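Local coordinates for Endoglucanase(Endo-1,4-beta-glucanase)protein (Pseudomonas stutzeri, PDB 6R2J) that probably hydrolyses beta-1,4-glycosidic bonds in cellulose and related glucans, as a family 5 endoglucanase that binds cellobiose, at residues His26-Lys31 / Pro58-Arg63. Sequence-based numbering, arbitrary orientation.
Sequences HITPGK and PFIWER
Arg-63 NH2 donates a hydrogen bond of 2.8 Å to Ile-27 O. The approach is nearly along the C=O axis, but the bond is bent at the hydrogen, and the oxygen is tilted from the guanidinium plane. Arg-63 NE donates a second, straighter bond of 2.9 Å to Pro-29 O, which lies close to that plane. The Arg-63 side chain runs straight out to NE, with chi2 171° and chi3 179° both near 180°, which carries the guanidinium edge up to both carbonyls. Its NH1 bonds to Phe-23 O and Ala-21 O, so the buried group is held by backbone oxygens of one loop. The methyl CD1 of Ile-60 lies against one face of the guanidinium, about 3.4 Å off its plane and nearer the edge than the centre. The fold is the TIM barrel of glycosyl hydrolase family 5. Here the loop after strand 14-18 is fastened to the short helix 61-64 that follows the next strand, 54-59. The peptide bond before Pro-29 is cis, and the CA atoms of Pro-29 and Arg-63 are 5.4 Å apart. Replacing Arg-63 with a leucine would probably leave the carbonyls of Ile-27 and Pro-29 without their donors and set this part of the loop free to shift. Nonpolar packing adds to the contact. The methyl CG2 of Thr-28 meets Glu-62 CB at 3.8 Å and Ile-60 CD1 at 4.1 Å. The Glu-62 chain bends at chi2 (89°), turning its carboxylate away from Thr-28. There OE2 accepts a bond from His-105 N, and OE1 one from Asn-100 ND2.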
ATOM      1  N   HIS A  26     -12.622   2.624  13.770  1.00 12.37           N
ATOM      2  CA  HIS A  26     -13.939   3.018  14.283  1.00 14.34           C
ATOM      3  C   HIS A  26     -13.847   4.047  15.406  1.00 11.20           C
ATOM      4  O   HIS A  26     -14.829   4.739  15.705  1.00 10.68           O
ATOM      5  CB  HIS A  26     -14.704   1.754  14.676  1.00 19.72           C
ATOM      6  CG  HIS A  26     -14.979   0.833  13.510  1.00 24.48           C
ATOM      7  ND1 HIS A  26     -15.569  -0.408  13.654  1.00 26.68           N
ATOM      8  CD2 HIS A  26     -14.723   0.968  12.181  1.00 24.89           C
ATOM      9  CE1 HIS A  26     -15.663  -0.996  12.474  1.00 26.07           C
ATOM     10  NE2 HIS A  26     -15.157  -0.182  11.561  1.00 25.45           N
ATOM     11  N   ILE A  27     -12.680   4.154  16.032  1.00 10.93           N
ATOM     12  CA  ILE A  27     -12.427   5.152  17.062  1.00 13.26           C
ATOM     13  C   ILE A  27     -11.821   6.365  16.358  1.00 12.81           C
ATOM     14  O   ILE A  27     -10.623   6.389  16.030  1.00 11.59           O
ATOM     15  CB  ILE A  27     -11.543   4.605  18.196  1.00 14.91           C
ATOM     16  CG1 ILE A  27     -12.146   3.294  18.726  1.00 15.70           C
ATOM     17  CG2 ILE A  27     -11.405   5.644  19.349  1.00 14.87           C
ATOM     18  CD1 ILE A  27     -11.334   2.607  19.787  1.00 15.70           C
ATOM     19  N   THR A  28     -12.663   7.386  16.109  1.00 12.57           N
ATOM     20  CA  THR A  28     -12.173   8.637  15.557  1.00 13.29           C
ATOM     21  C   THR A  28     -12.573   9.807  16.443  1.00 13.28           C
ATOM     22  O   THR A  28     -13.704   9.858  16.941  1.00 13.43           O
ATOM     23  CB  THR A  28     -12.691   8.877  14.144  1.00 15.58           C
ATOM     24  OG1 THR A  28     -14.127   8.948  14.152  1.00 15.96           O
ATOM     25  CG2 THR A  28     -12.214   7.734  13.260  1.00 17.88           C
ATOM     26  N   PRO A  29     -11.680  10.775  16.626  1.00 13.45           N
ATOM     27  CA  PRO A  29     -10.323  10.752  16.055  1.00 11.77           C
ATOM     28  C   PRO A  29      -9.417   9.760  16.799  1.00 10.94           C
ATOM     29  O   PRO A  29      -8.372   9.312  16.273  1.00 11.28           O
ATOM     30  CB  PRO A  29      -9.842  12.193  16.202  1.00 13.33           C
ATOM     31  CG  PRO A  29     -10.726  12.789  17.256  1.00 15.15           C
ATOM     32  CD  PRO A  29     -12.034  12.069  17.226  1.00 14.67           C
ATOM     33  N   GLY A  30      -9.840   9.385  18.003  1.00 10.53           N
ATOM     34  CA  GLY A  30      -8.967   8.599  18.844  1.00 10.72           C
ATOM     35  C   GLY A  30      -7.741   9.395  19.274  1.00 11.16           C
ATOM     36  O   GLY A  30      -7.565  10.572  18.939  1.00  9.69           O
ATOM     37  N   LYS A  31      -6.861   8.731  20.030  1.00 11.87           N
ATOM     38  CA  LYS A  31      -5.638   9.357  20.493  1.00 11.96           C
ATOM     39  C   LYS A  31      -4.402   8.608  19.996  1.00 10.76           C
ATOM     40  O   LYS A  31      -4.330   7.383  20.085  1.00 10.84           O
ATOM     41  CB  LYS A  31      -5.598   9.398  22.022  1.00 16.78           C
ATOM     42  CG  LYS A  31      -6.612  10.320  22.649  1.00 22.00           C
ATOM     43  CD  LYS A  31      -6.462  10.323  24.149  1.00 26.37           C
ATOM     44  CE  LYS A  31      -6.470   8.957  24.795  1.00 30.86           C
ATOM     45  NZ  LYS A  31      -6.141   9.015  26.271  1.00 33.45           N
ATOM     46  N   PRO A  58      -0.108   3.345   5.881  1.00  8.17           N
ATOM     47  CA  PRO A  58      -1.532   3.699   6.023  1.00  9.26           C
ATOM     48  C   PRO A  58      -1.798   4.791   7.071  1.00  7.46           C
ATOM     49  O   PRO A  58      -1.189   4.833   8.150  1.00  7.33           O
ATOM     50  CB  PRO A  58      -2.205   2.369   6.414  1.00  9.78           C
ATOM     51  CG  PRO A  58      -1.210   1.283   6.026  1.00  8.67           C
ATOM     52  CD  PRO A  58       0.156   1.915   6.184  1.00  7.84           C
ATOM     53  N   PHE A  59      -2.747   5.665   6.735  1.00  7.46           N
ATOM     54  CA  PHE A  59      -3.342   6.646   7.621  1.00  6.12           C
ATOM     55  C   PHE A  59      -4.814   6.699   7.223  1.00  8.34           C
ATOM     56  O   PHE A  59      -5.231   6.143   6.182  1.00  8.31           O
ATOM     57  CB  PHE A  59      -2.581   7.961   7.495  1.00  5.23           C
ATOM     58  CG  PHE A  59      -2.858   8.671   6.216  1.00  6.28           C
ATOM     59  CD1 PHE A  59      -2.199   8.306   5.062  1.00  6.25           C
ATOM     60  CD2 PHE A  59      -3.858   9.646   6.149  1.00  6.70           C
ATOM     61  CE1 PHE A  59      -2.481   8.940   3.862  1.00  7.14           C
ATOM     62  CE2 PHE A  59      -4.164  10.270   4.973  1.00  6.92           C
ATOM     63  CZ  PHE A  59      -3.463   9.940   3.823  1.00  7.97           C
ATOM     64  N   ILE A  60      -5.631   7.357   8.051  1.00  8.12           N
ATOM     65  CA  ILE A  60      -7.036   7.522   7.696  1.00  8.31           C
ATOM     66  C   ILE A  60      -7.404   8.991   7.526  1.00  7.63           C
ATOM     67  O   ILE A  60      -6.895   9.883   8.214  1.00  8.53           O
ATOM     68  CB  ILE A  60      -8.027   6.754   8.605  1.00  8.41           C
ATOM     69  CG1 ILE A  60      -7.945   7.244  10.053  1.00  9.00           C
ATOM     70  CG2 ILE A  60      -7.764   5.212   8.478  1.00  8.80           C
ATOM     71  CD1 ILE A  60      -8.991   6.608  10.951  1.00  9.04           C
ATOM     72  N   TRP A  61      -8.316   9.227   6.598  1.00  5.76           N
ATOM     73  CA  TRP A  61      -8.797  10.578   6.324  1.00  7.18           C
ATOM     74  C   TRP A  61      -9.390  11.226   7.583  1.00  7.44           C
ATOM     75  O   TRP A  61      -9.128  12.404   7.870  1.00  7.38           O
ATOM     76  CB  TRP A  61      -9.772  10.486   5.137  1.00  8.05           C
ATOM     77  CG  TRP A  61     -10.380  11.736   4.659  1.00  8.27           C
ATOM     78  CD1 TRP A  61     -10.178  13.019   5.127  1.00  7.58           C
ATOM     79  CD2 TRP A  61     -11.346  11.833   3.609  1.00  8.31           C
ATOM     80  NE1 TRP A  61     -10.982  13.892   4.437  1.00  7.98           N
ATOM     81  CE2 TRP A  61     -11.697  13.198   3.491  1.00  7.51           C
ATOM     82  CE3 TRP A  61     -11.955  10.892   2.757  1.00  7.53           C
ATOM     83  CZ2 TRP A  61     -12.613  13.644   2.555  1.00  8.83           C
ATOM     84  CZ3 TRP A  61     -12.884  11.340   1.849  1.00  8.53           C
ATOM     85  CH2 TRP A  61     -13.215  12.708   1.761  1.00  9.25           C
ATOM     86  N   GLU A  62     -10.113  10.439   8.391  1.00  8.10           N
ATOM     87  CA  GLU A  62     -10.799  10.967   9.563  1.00  7.47           C
ATOM     88  C   GLU A  62      -9.839  11.566  10.586  1.00  7.72           C
ATOM     89  O   GLU A  62     -10.253  12.397  11.397  1.00 10.03           O
ATOM     90  CB  GLU A  62     -11.631   9.849  10.195  1.00  7.40           C
ATOM     91  CG  GLU A  62     -12.840   9.420   9.355  1.00  8.47           C
ATOM     92  CD  GLU A  62     -12.536   8.297   8.346  1.00  9.58           C
ATOM     93  OE1 GLU A  62     -11.353   7.964   8.147  1.00  9.31           O
ATOM     94  OE2 GLU A  62     -13.489   7.755   7.735  1.00  9.80           O
ATOM     95  N   ARG A  63      -8.579  11.173  10.579  1.00  8.20           N
ATOM     96  CA  ARG A  63      -7.620  11.731  11.515  1.00  8.41           C
ATOM     97  C   ARG A  63      -6.876  12.931  10.946  1.00  8.31           C
ATOM     98  O   ARG A  63      -6.330  13.708  11.737  1.00  8.55           O
ATOM     99  CB  ARG A  63      -6.676  10.621  12.028  1.00  8.69           C
ATOM    100  CG  ARG A  63      -7.373   9.637  12.960  1.00  4.87           C
ATOM    101  CD  ARG A  63      -6.548   8.403  13.324  1.00  6.74           C
ATOM    102  NE  ARG A  63      -7.325   7.555  14.245  1.00  6.75           N
ATOM    103  CZ  ARG A  63      -7.333   6.219  14.276  1.00  7.21           C
ATOM    104  NH1 ARG A  63      -6.582   5.517  13.457  1.00  7.43           N
ATOM    105  NH2 ARG A  63      -8.090   5.576  15.167  1.00  7.27           N
TER